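Putative RnfG subunit of electron transport complex (Thermotoga maritima, PDB 3DCZ) probably serves as the FMN-carrying subunit of a membrane-bound complex that couples electron transfer to ion translocation across the membrane. Local coordinates at residues A[27-32]-A[38-43]; A[60-65]-A[202-207]; A[139-144]-A[189-194]; A[147-152]-A[197-202]. All blocks are in the same frame, centred on the assembly; numbering follows the deposited sequence.

Contact 1. Residues A[27-32]-A[38-43]; sequences AIKFVL and GDYLVD
Tyr40 lies against Lys29 where the helix 22-31 ends and the chain turns back on itself. From CB, the tyrosine side chain leaves with CG beside the backbone N (chi1 -84°), which carries the ring to the helix. Tyr40 CD1 comes within 4.1 Å of Lys29 O. Tyr40 CE1 is closer to that carbonyl, 3.6 Å from Lys29 O, and also touches Lys29 CB. At the tip, Tyr40 OH sits 3.7 Å from Lys29 CB and also rests against CG and CD of the lysine. The phenol thus crosses the aliphatic part of the lysine at a slant. The lysine chain continues extended, and its NZ forms salt bridges with Glu44 and Glu48 of the next helix.

One backbone bond joins the two segments. Leu41 N donates to Leu32 O at 2.8 Å, with an N-H...O angle of 166°. The donor lies nearly in line with the carbonyl. Leu41 CB, 3.3 Å from Leu32 O, packs beside the same oxygen. Beyond it, Leu32 CD2 meets Val42 CG2 at 4.1 Å, a looser apolar touch. Both Leu32 and Val42 also reach Phe76 of strand 67-77, so this side faces the sheet.

This is the loop after helix 22-31, folded back on that helix's end before Asp43 caps helix 44-54. Its chemistry is mixed. A straight hydrogen bond ties the loop to Leu32 O, and apolar branches face the sheet. On the outer side, the phenol covers the methylene groups of Lys29, whose ammonium links helix 22-31 to helix 44-54.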
# COMPACT_ATOMS: atom_id res chain seq x y z
N ALA A 27 -11.50 2.02 0.10
CA ALA A 27 -10.04 1.96 -0.02
C ALA A 27 -9.54 0.58 -0.40
O ALA A 27 -8.63 0.45 -1.22
CB ALA A 27 -9.34 2.45 1.28
N ILE A 28 -10.11 -0.46 0.23
CA ILE A 28 -9.66 -1.81 -0.07
C ILE A 28 -10.02 -2.15 -1.52
O ILE A 28 -9.21 -2.74 -2.25
CB ILE A 28 -10.30 -2.80 0.90
CG1 ILE A 28 -9.76 -2.52 2.29
CG2 ILE A 28 -10.05 -4.29 0.46
CD1 ILE A 28 -10.46 -3.34 3.43
N LYS A 29 -11.20 -1.77 -1.95
CA LYS A 29 -11.61 -1.96 -3.36
C LYS A 29 -10.65 -1.22 -4.29
O LYS A 29 -10.17 -1.79 -5.29
CB LYS A 29 -13.04 -1.45 -3.59
CG LYS A 29 -14.12 -2.31 -2.99
CD LYS A 29 -15.50 -1.68 -3.13
CE LYS A 29 -16.58 -2.58 -2.64
NZ LYS A 29 -17.88 -1.97 -2.96
N PHE A 30 -10.32 0.03 -3.95
CA PHE A 30 -9.44 0.82 -4.81
C PHE A 30 -8.08 0.16 -5.01
O PHE A 30 -7.58 0.05 -6.15
CB PHE A 30 -9.22 2.22 -4.26
CG PHE A 30 -8.27 3.01 -5.09
CD1 PHE A 30 -8.70 3.66 -6.23
CD2 PHE A 30 -6.92 3.09 -4.76
CE1 PHE A 30 -7.84 4.35 -7.00
CE2 PHE A 30 -6.03 3.74 -5.56
CZ PHE A 30 -6.50 4.42 -6.68
N VAL A 31 -7.49 -0.34 -3.91
CA VAL A 31 -6.12 -0.87 -3.99
C VAL A 31 -6.06 -2.24 -4.68
O VAL A 31 -4.97 -2.75 -5.02
CB VAL A 31 -5.40 -0.89 -2.61
CG1 VAL A 31 -5.26 0.59 -2.07
CG2 VAL A 31 -6.11 -1.77 -1.63
N LEU A 32 -7.25 -2.81 -4.89
CA LEU A 32 -7.41 -4.06 -5.64
C LEU A 32 -7.77 -3.82 -7.10
O LEU A 32 -8.06 -4.78 -7.82
CB LEU A 32 -8.37 -5.00 -4.94
CG LEU A 32 -7.82 -5.72 -3.69
CD1 LEU A 32 -8.98 -6.30 -2.87
CD2 LEU A 32 -6.83 -6.82 -4.08
N GLY A 38 -6.64 -0.17 -14.71
CA GLY A 38 -7.79 0.41 -14.01
C GLY A 38 -8.89 -0.57 -13.64
O GLY A 38 -9.95 -0.18 -13.11
N ASP A 39 -8.69 -1.85 -13.95
CA ASP A 39 -9.72 -2.86 -13.78
C ASP A 39 -9.55 -3.56 -12.45
O ASP A 39 -8.44 -3.71 -11.94
CB ASP A 39 -9.64 -3.89 -14.87
CG ASP A 39 -9.68 -3.29 -16.27
OD1 ASP A 39 -10.32 -2.22 -16.43
OD2 ASP A 39 -9.07 -3.90 -17.18
N TYR A 40 -10.65 -4.03 -11.88
CA TYR A 40 -10.57 -4.83 -10.68
C TYR A 40 -9.75 -6.12 -10.87
O TYR A 40 -9.97 -6.85 -11.85
CB TYR A 40 -11.97 -5.23 -10.21
CG TYR A 40 -12.66 -4.19 -9.38
CD1 TYR A 40 -12.25 -3.97 -8.08
CD2 TYR A 40 -13.74 -3.47 -9.87
CE1 TYR A 40 -12.88 -3.04 -7.29
CE2 TYR A 40 -14.38 -2.52 -9.08
CZ TYR A 40 -13.94 -2.31 -7.78
OH TYR A 40 -14.51 -1.37 -6.95
N LEU A 41 -8.83 -6.38 -9.94
CA LEU A 41 -8.09 -7.66 -9.91
C LEU A 41 -8.92 -8.77 -9.25
O LEU A 41 -8.63 -9.95 -9.44
CB LEU A 41 -6.75 -7.48 -9.17
CG LEU A 41 -5.76 -6.50 -9.82
CD1 LEU A 41 -4.62 -6.18 -8.85
CD2 LEU A 41 -5.25 -7.09 -11.12
N VAL A 42 -9.92 -8.37 -8.46
CA VAL A 42 -10.86 -9.24 -7.77
C VAL A 42 -12.24 -8.64 -7.95
O VAL A 42 -12.40 -7.43 -7.82
CB VAL A 42 -10.52 -9.30 -6.25
CG1 VAL A 42 -11.43 -10.28 -5.47
CG2 VAL A 42 -9.06 -9.68 -6.04
N ASP A 43 -13.25 -9.49 -8.20
CA ASP A 43 -14.61 -8.99 -8.35
C ASP A 43 -14.99 -8.15 -7.15
O ASP A 43 -14.70 -8.51 -6.00
CB ASP A 43 -15.61 -10.13 -8.49
CG ASP A 43 -17.08 -9.65 -8.51
OD1 ASP A 43 -17.58 -9.28 -9.59
OD2 ASP A 43 -17.73 -9.65 -7.44

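Contact 2. Residues A[60-65]-A[202-207]; sequences VLKEYK and LEEVSK
Lys62 and Glu204 form the closest backbone approach between an edge strand and the end of the C-terminal helix, with their CA atoms 10.8 Å apart, so long side chains must bridge the gap. Both Lys62 and Tyr64 start out toward the helix, and Glu204 comes from the opposite direction to meet them.

The lysine has CG anti to the backbone N (chi1 -174°) and is extended beyond it, which takes the ammonium across to the carboxylate. Lys62 NZ is 2.7 Å from Glu204 OE1 in a salt bridge. It arrives on the syn side of that oxygen, 27° out of the carboxylate plane. Lys62 NZ is further from the second oxygen, 3.4 Å from Glu204 OE2.

The second oxygen is taken by the tyrosine. Tyr64 OH donates to Glu204 OE2 at 2.7 Å, meeting it from above the carboxylate plane. OE2 itself lies near the plane of the phenol ring, at its edge. Ring and carboxylate planes are 78° apart. Meanwhile Lys62 CG packs over one face of the Tyr64 ring, 3.7 Å above its plane and toward the rim. Two different donors thus grip one carboxylate, which should restrict its rotation and probably favours its charged form.

Strand 59-64 is an outermost strand of the five-stranded antiparallel sheet. A classic beta bulge sets Leu61 and Lys62 opposite the single residue Val69 of strand 67-77. Tyr64 also packs on Leu197, Arg200 and Tyr201 of helix 188-206. On another side of that helix, Leu202 reaches Leu73, Tyr85 and Leu87 of the neighbouring strands.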
# COMPACT_ATOMS: atom_id res chain seq x y z
N VAL A 60 -4.52 -3.68 15.69
CA VAL A 60 -3.06 -3.66 15.55
C VAL A 60 -2.51 -5.08 15.33
O VAL A 60 -2.76 -6.00 16.14
CB VAL A 60 -2.37 -3.05 16.76
CG1 VAL A 60 -0.83 -3.18 16.64
CG2 VAL A 60 -2.82 -1.58 16.96
N LEU A 61 -1.75 -5.21 14.25
CA LEU A 61 -0.96 -6.46 14.04
C LEU A 61 0.42 -6.43 14.64
O LEU A 61 0.84 -7.39 15.30
CB LEU A 61 -0.83 -6.77 12.57
CG LEU A 61 -2.09 -7.21 11.86
CD1 LEU A 61 -1.82 -7.22 10.31
CD2 LEU A 61 -2.60 -8.52 12.37
N LYS A 62 1.13 -5.32 14.47
CA LYS A 62 2.48 -5.18 15.03
C LYS A 62 2.86 -3.72 15.16
O LYS A 62 2.58 -2.91 14.25
CB LYS A 62 3.53 -5.88 14.16
CG LYS A 62 4.91 -5.88 14.79
CD LYS A 62 5.74 -7.04 14.24
CE LYS A 62 7.16 -7.04 14.84
NZ LYS A 62 7.88 -8.32 14.51
N GLU A 63 3.44 -3.38 16.31
CA GLU A 63 3.96 -2.08 16.54
C GLU A 63 5.47 -2.11 16.34
O GLU A 63 6.14 -2.99 16.88
CB GLU A 63 3.63 -1.61 17.99
CG GLU A 63 3.96 -0.17 18.24
CD GLU A 63 3.75 0.31 19.67
OE1 GLU A 63 3.42 -0.50 20.55
OE2 GLU A 63 4.02 1.52 19.90
N TYR A 64 5.98 -1.13 15.59
CA TYR A 64 7.41 -0.92 15.35
C TYR A 64 7.84 0.43 15.91
O TYR A 64 7.01 1.31 16.18
CB TYR A 64 7.69 -0.94 13.85
CG TYR A 64 7.38 -2.24 13.14
CD1 TYR A 64 8.32 -3.25 13.05
CD2 TYR A 64 6.11 -2.47 12.57
CE1 TYR A 64 8.06 -4.43 12.39
CE2 TYR A 64 5.85 -3.63 11.90
CZ TYR A 64 6.82 -4.61 11.79
OH TYR A 64 6.59 -5.81 11.14
N LYS A 65 9.15 0.66 16.00
CA LYS A 65 9.62 1.95 16.50
C LYS A 65 9.06 3.11 15.70
O LYS A 65 8.76 4.17 16.25
CB LYS A 65 11.16 2.01 16.53
CG LYS A 65 11.71 3.22 17.21
N LEU A 202 4.78 -8.10 6.02
CA LEU A 202 4.47 -9.17 5.06
C LEU A 202 5.65 -10.12 4.86
O LEU A 202 5.47 -11.34 4.77
CB LEU A 202 4.09 -8.58 3.70
CG LEU A 202 2.73 -7.93 3.61
CD1 LEU A 202 2.50 -7.31 2.21
CD2 LEU A 202 1.65 -8.97 3.92
N GLU A 203 6.84 -9.57 4.73
CA GLU A 203 8.04 -10.40 4.61
C GLU A 203 8.24 -11.30 5.83
O GLU A 203 8.63 -12.47 5.65
CB GLU A 203 9.27 -9.51 4.42
CG GLU A 203 9.34 -8.91 3.03
CD GLU A 203 9.69 -9.94 1.98
OE1 GLU A 203 10.61 -10.72 2.23
OE2 GLU A 203 9.06 -9.97 0.92
N GLU A 204 7.98 -10.77 7.03
CA GLU A 204 8.14 -11.52 8.29
C GLU A 204 7.17 -12.70 8.35
O GLU A 204 7.55 -13.81 8.75
CB GLU A 204 7.83 -10.68 9.52
CG GLU A 204 8.88 -9.72 10.02
CD GLU A 204 8.35 -8.93 11.23
OE1 GLU A 204 7.70 -9.55 12.10
OE2 GLU A 204 8.54 -7.69 11.27
N VAL A 205 5.92 -12.46 7.99
CA VAL A 205 4.89 -13.50 8.12
C VAL A 205 4.88 -14.46 6.93
O VAL A 205 4.26 -15.51 7.01
CB VAL A 205 3.50 -12.89 8.44
CG1 VAL A 205 3.58 -12.11 9.75
CG2 VAL A 205 2.99 -12.01 7.32
N SER A 206 5.57 -14.11 5.85
CA SER A 206 5.60 -14.96 4.67
C SER A 206 6.71 -16.00 4.75
O SER A 206 6.71 -16.97 3.99
CB SER A 206 5.71 -14.11 3.41
OG SER A 206 4.55 -13.31 3.28
N LYS A 207 7.65 -15.79 5.67
CA LYS A 207 8.76 -16.72 5.86
C LYS A 207 8.28 -18.02 6.50
O LYS A 207 7.10 -18.39 6.42
CB LYS A 207 9.86 -16.05 6.72
OXT LYS A 207 9.07 -18.75 7.12

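Contact 3. Residues A[139-144]-A[189-194]; sequences RRFFPV and RAVVTA. With SO4 (sulfate ion), chain C; EDO (1,2-ethanediol), chain E; SO4 (sulfate ion), chain B.
Phe141 turns its ring toward helix 188-206 and meets Val191 and Val192. This is the tight part. Phe141 CE2 is 3.6 Å from Val191 CG1 and also touches CB of the same valine. The two side chains cross at about a right angle. The second valine is less close, with Val192 CG2 4.0 Å from Phe141 CE2. Val191 holds CG1 anti to its backbone N (chi1 179°), and this is the methyl that reaches the ring. All three residues are buried, and the interaction is purely apolar.

The outer side is polar and holds sulfate ions, probably from the crystallisation liquor. There Arg189, on the same helix, starts out away from the loop. Arg189 NH2 donates to O2 of one sulfate at 2.9 Å and also pairs with Asp158. Its NH1 makes only long, weak bonds, one to this sulfate and one to a second sulfate.

The contact joins the loop before helix 146-151 to helix 188-206, within the FMN-binding domain. Val175 of the short strand 174-175 touches both Phe141 and Val192. Val191 also packs on Val118 of strand 110-120.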
# COMPACT_ATOMS: atom_id res chain seq x y z
N ARG A 139 -0.93 8.64 -6.75
CA ARG A 139 -0.47 7.72 -7.80
C ARG A 139 1.04 7.78 -7.98
O ARG A 139 1.60 6.94 -8.62
CB ARG A 139 -1.19 7.98 -9.14
CG ARG A 139 -2.62 7.54 -9.14
CD ARG A 139 -3.38 7.79 -10.46
NE ARG A 139 -4.81 7.65 -10.19
CZ ARG A 139 -5.43 6.49 -10.00
NH1 ARG A 139 -4.81 5.35 -10.17
NH2 ARG A 139 -6.70 6.47 -9.67
N ARG A 140 1.69 8.79 -7.40
CA ARG A 140 3.16 8.84 -7.42
C ARG A 140 3.77 7.69 -6.61
O ARG A 140 4.94 7.37 -6.80
CB ARG A 140 3.67 10.18 -6.87
CG ARG A 140 3.27 11.42 -7.67
CD ARG A 140 3.87 11.38 -9.04
NE ARG A 140 3.65 12.61 -9.82
CZ ARG A 140 4.43 13.69 -9.80
NH1 ARG A 140 5.49 13.77 -9.01
NH2 ARG A 140 4.13 14.72 -10.57
N PHE A 141 2.95 7.07 -5.75
CA PHE A 141 3.43 6.05 -4.80
C PHE A 141 3.32 4.60 -5.32
O PHE A 141 3.77 3.67 -4.65
CB PHE A 141 2.66 6.15 -3.48
CG PHE A 141 2.95 7.38 -2.68
CD1 PHE A 141 2.42 8.60 -3.06
CD2 PHE A 141 3.74 7.33 -1.56
CE1 PHE A 141 2.66 9.76 -2.31
CE2 PHE A 141 3.99 8.47 -0.82
CZ PHE A 141 3.45 9.67 -1.19
N PHE A 142 2.68 4.38 -6.46
CA PHE A 142 2.49 3.02 -6.96
C PHE A 142 2.30 2.97 -8.47
O PHE A 142 1.94 3.97 -9.08
CB PHE A 142 1.26 2.41 -6.31
CG PHE A 142 0.00 3.16 -6.58
CD1 PHE A 142 -0.79 2.88 -7.68
CD2 PHE A 142 -0.44 4.11 -5.68
CE1 PHE A 142 -1.99 3.56 -7.87
CE2 PHE A 142 -1.61 4.78 -5.88
CZ PHE A 142 -2.39 4.50 -6.97
N PRO A 143 2.54 1.80 -9.07
CA PRO A 143 3.03 0.57 -8.49
C PRO A 143 4.56 0.65 -8.30
O PRO A 143 5.23 1.50 -8.93
CB PRO A 143 2.65 -0.48 -9.53
CG PRO A 143 2.71 0.24 -10.81
CD PRO A 143 2.36 1.67 -10.53
N VAL A 144 5.10 -0.25 -7.48
CA VAL A 144 6.55 -0.38 -7.29
C VAL A 144 6.91 -1.85 -7.41
O VAL A 144 6.29 -2.71 -6.75
CB VAL A 144 7.01 0.20 -5.92
CG1 VAL A 144 8.51 -0.09 -5.70
CG2 VAL A 144 6.70 1.76 -5.80
N ARG A 189 6.73 11.50 3.49
CA ARG A 189 7.65 10.63 4.22
C ARG A 189 6.92 9.68 5.17
O ARG A 189 7.36 8.53 5.34
CB ARG A 189 8.70 11.42 5.01
CG ARG A 189 9.73 12.05 4.14
CD ARG A 189 10.84 12.62 5.00
NE ARG A 189 11.96 13.08 4.19
CZ ARG A 189 12.21 14.35 3.88
NH1 ARG A 189 11.41 15.34 4.29
NH2 ARG A 189 13.25 14.67 3.14
N ALA A 190 5.83 10.15 5.81
CA ALA A 190 5.07 9.32 6.73
C ALA A 190 4.37 8.21 5.97
O ALA A 190 4.29 7.06 6.41
CB ALA A 190 4.05 10.17 7.54
N VAL A 191 3.85 8.54 4.79
CA VAL A 191 3.23 7.50 3.92
C VAL A 191 4.25 6.43 3.52
O VAL A 191 3.98 5.23 3.63
CB VAL A 191 2.59 8.11 2.67
CG1 VAL A 191 1.96 6.99 1.75
CG2 VAL A 191 1.53 9.14 3.07
N VAL A 192 5.41 6.86 3.03
CA VAL A 192 6.49 5.94 2.70
C VAL A 192 6.87 5.05 3.89
O VAL A 192 7.08 3.85 3.76
CB VAL A 192 7.68 6.74 2.14
CG1 VAL A 192 9.02 5.97 2.26
CG2 VAL A 192 7.39 7.15 0.71
N THR A 193 6.95 5.65 5.09
CA THR A 193 7.33 4.88 6.27
C THR A 193 6.31 3.78 6.54
O THR A 193 6.68 2.61 6.76
CB THR A 193 7.47 5.80 7.49
OG1 THR A 193 8.60 6.68 7.27
CG2 THR A 193 7.73 5.01 8.77
N ALA A 194 5.03 4.15 6.55
CA ALA A 194 3.94 3.18 6.71
C ALA A 194 4.04 2.02 5.69
O ALA A 194 3.95 0.83 6.04
CB ALA A 194 2.59 3.89 6.61
S SO4 C . 7.52 15.14 4.54
O1 SO4 C . 8.40 15.00 5.72
O2 SO4 C . 6.93 13.86 4.21
O3 SO4 C . 6.45 16.10 4.82
O4 SO4 C . 8.29 15.61 3.38
C1 EDO E . -6.50 2.08 -10.71
O1 EDO E . -5.50 2.56 -9.84
C2 EDO E . -7.86 2.54 -10.25
O2 EDO E . -8.06 3.94 -10.50
S SO4 B . 14.29 18.43 3.07
O1 SO4 B . 14.73 19.32 4.16
O2 SO4 B . 14.83 17.11 3.31
O3 SO4 B . 12.86 18.27 3.21
O4 SO4 B . 14.62 19.03 1.80

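Contact 4. Residues A[147-152]-A[197-202]; sequences EGLKNG and LMYRYL
Leu149 lies over one face of the Tyr199 ring, and this is the centre of the contact. Leu149 CB is 3.9 Å from the centroid of the Tyr199 ring and 16° off the ring normal, a CH-pi contact. Further out, Leu149 CD1 reaches past the rim and touches Tyr199 CD1 at 3.7 Å. The backbone takes part too. Leu149 O comes within 3.6 Å of Tyr199 CE2. At the phenol end, Lys150 CG is 3.5 Å from Tyr199 OH. The lysine starts out away from the other helix, and only the beginning of its chain brushes the hydroxyl.

The torsions set this up. Tyr199 places CG anti to its backbone N (chi1 177°), which extends the ring from helix 188-206 across to helix 146-151. Leu149 points toward it from the other helix. The backbones come nearest at this pair, with Leu149 CA 7.6 Å from Tyr199 CA.

In the next shell, Leu149 also packs on Phe104 of strand 98-107. Met198, a selenomethionine here, and Leu202 reach the same Phe104. Helix 146-151 ends directly after Lys150 and Asn151, where Gly152 leaves helical angles with a positive phi.

The two segments meet by van der Waals and CH-pi packing, with two oxygens at the margins. The face of the Tyr199 ring packs on the buried leucine, so the link relies on shape and dispersion. It leaves the phenol hydroxyl at the outer edge, beside the exposed Lys150. Tyr199 thus spans from the apolar layer over the sheet to the protein surface.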
# COMPACT_ATOMS: atom_id res chain seq x y z
N GLU A 147 12.06 -5.16 -6.76
CA GLU A 147 13.41 -4.61 -6.56
C GLU A 147 13.36 -3.22 -5.91
O GLU A 147 14.21 -2.90 -5.07
CB GLU A 147 14.18 -4.59 -7.87
CG GLU A 147 13.49 -3.86 -8.99
CD GLU A 147 12.57 -4.70 -9.92
OE1 GLU A 147 11.91 -5.73 -9.51
OE2 GLU A 147 12.50 -4.28 -11.10
N GLY A 148 12.32 -2.44 -6.22
CA GLY A 148 12.07 -1.18 -5.52
C GLY A 148 11.77 -1.34 -4.06
O GLY A 148 12.29 -0.61 -3.23
N LEU A 149 10.89 -2.30 -3.71
CA LEU A 149 10.58 -2.54 -2.30
C LEU A 149 11.77 -3.11 -1.53
O LEU A 149 11.95 -2.79 -0.34
CB LEU A 149 9.37 -3.49 -2.19
CG LEU A 149 8.04 -2.89 -2.60
CD1 LEU A 149 6.96 -3.98 -2.43
CD2 LEU A 149 7.71 -1.70 -1.72
N LYS A 150 12.59 -3.91 -2.22
CA LYS A 150 13.78 -4.49 -1.59
C LYS A 150 14.78 -3.39 -1.31
O LYS A 150 15.51 -3.47 -0.32
CB LYS A 150 14.39 -5.57 -2.47
CG LYS A 150 13.55 -6.80 -2.49
CD LYS A 150 14.04 -7.86 -3.50
CE LYS A 150 12.95 -8.93 -3.77
NZ LYS A 150 13.32 -9.72 -4.99
N ASN A 151 14.82 -2.37 -2.16
CA ASN A 151 15.69 -1.18 -2.01
C ASN A 151 15.24 -0.35 -0.78
O ASN A 151 16.04 0.37 -0.16
CB ASN A 151 15.58 -0.24 -3.25
CG ASN A 151 16.36 -0.72 -4.52
OD1 ASN A 151 16.17 -0.17 -5.62
ND2 ASN A 151 17.25 -1.69 -4.37
N GLY A 152 13.94 -0.40 -0.52
CA GLY A 152 13.29 0.45 0.49
C GLY A 152 12.70 1.67 -0.21
O GLY A 152 13.38 2.31 -0.99
N LEU A 197 6.88 -0.30 6.48
CA LEU A 197 6.55 -1.18 7.59
C LEU A 197 5.63 -2.32 7.19
O LEU A 197 5.78 -3.45 7.67
CB LEU A 197 5.95 -0.38 8.76
CG LEU A 197 6.92 0.57 9.47
CD1 LEU A 197 6.15 1.36 10.51
CD2 LEU A 197 8.05 -0.25 10.06
N MSE A 198 4.63 -2.02 6.37
CA MSE A 198 3.72 -3.05 5.90
C MSE A 198 4.48 -4.13 5.12
O MSE A 198 4.23 -5.31 5.27
CB MSE A 198 2.61 -2.41 5.05
CG MSE A 198 1.51 -1.80 5.88
SE MSE A 198 0.15 -1.03 4.66
CE MSE A 198 0.95 0.42 5.00
N TYR A 199 5.43 -3.68 4.30
CA TYR A 199 6.29 -4.62 3.56
C TYR A 199 7.13 -5.47 4.51
O TYR A 199 7.20 -6.70 4.35
CB TYR A 199 7.15 -3.86 2.58
CG TYR A 199 8.13 -4.73 1.83
CD1 TYR A 199 7.71 -5.59 0.80
CD2 TYR A 199 9.49 -4.69 2.13
CE1 TYR A 199 8.64 -6.39 0.11
CE2 TYR A 199 10.40 -5.49 1.45
CZ TYR A 199 9.96 -6.32 0.44
OH TYR A 199 10.91 -7.08 -0.26
N ARG A 200 7.72 -4.83 5.52
CA ARG A 200 8.47 -5.57 6.53
C ARG A 200 7.62 -6.65 7.15
O ARG A 200 8.04 -7.78 7.28
CB ARG A 200 8.96 -4.64 7.59
CG ARG A 200 10.25 -4.00 7.27
CD ARG A 200 10.71 -3.19 8.48
NE ARG A 200 10.95 -3.99 9.68
CZ ARG A 200 11.27 -3.47 10.88
NH1 ARG A 200 11.32 -2.16 11.06
NH2 ARG A 200 11.53 -4.25 11.89
N TYR A 201 6.41 -6.27 7.54
CA TYR A 201 5.52 -7.23 8.19
C TYR A 201 5.17 -8.39 7.26
O TYR A 201 5.28 -9.53 7.66
CB TYR A 201 4.24 -6.49 8.66
CG TYR A 201 3.27 -7.44 9.31
CD1 TYR A 201 3.35 -7.71 10.67
CD2 TYR A 201 2.30 -8.11 8.57
CE1 TYR A 201 2.49 -8.60 11.30
CE2 TYR A 201 1.42 -9.00 9.21
CZ TYR A 201 1.53 -9.23 10.57
OH TYR A 201 0.68 -10.09 11.23
N LEU A 202 4.78 -8.10 6.02
CA LEU A 202 4.47 -9.17 5.06
C LEU A 202 5.65 -10.12 4.86
O LEU A 202 5.47 -11.34 4.77
CB LEU A 202 4.09 -8.58 3.70
CG LEU A 202 2.73 -7.93 3.61
CD1 LEU A 202 2.50 -7.31 2.21
CD2 LEU A 202 1.65 -8.97 3.92

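How the contacts relate
Along the chain, contact 1 closes before the other three open. Contact 2 then spans the longest stretch, from strand 59-64 to the C-terminal end, and encloses contacts 3 and 4, whose segments alternate. Contacts 2, 3 and 4 all use helix 188-206. The centres of contacts 3 and 4 are about 11 Å apart, as are those of 2 and 4, which share Leu202. The centres of contacts 1 and 4 are about 21 Å apart, across the chain's centre, but contact 1 touches contact 3 where Phe30 packs on Arg139 and Phe142. Helix 188-206 thus links, from its beginning onward, loop 139-144, helix 146-151 and the edge strand; contacts 3 and 4 lie in the FMN-binding domain.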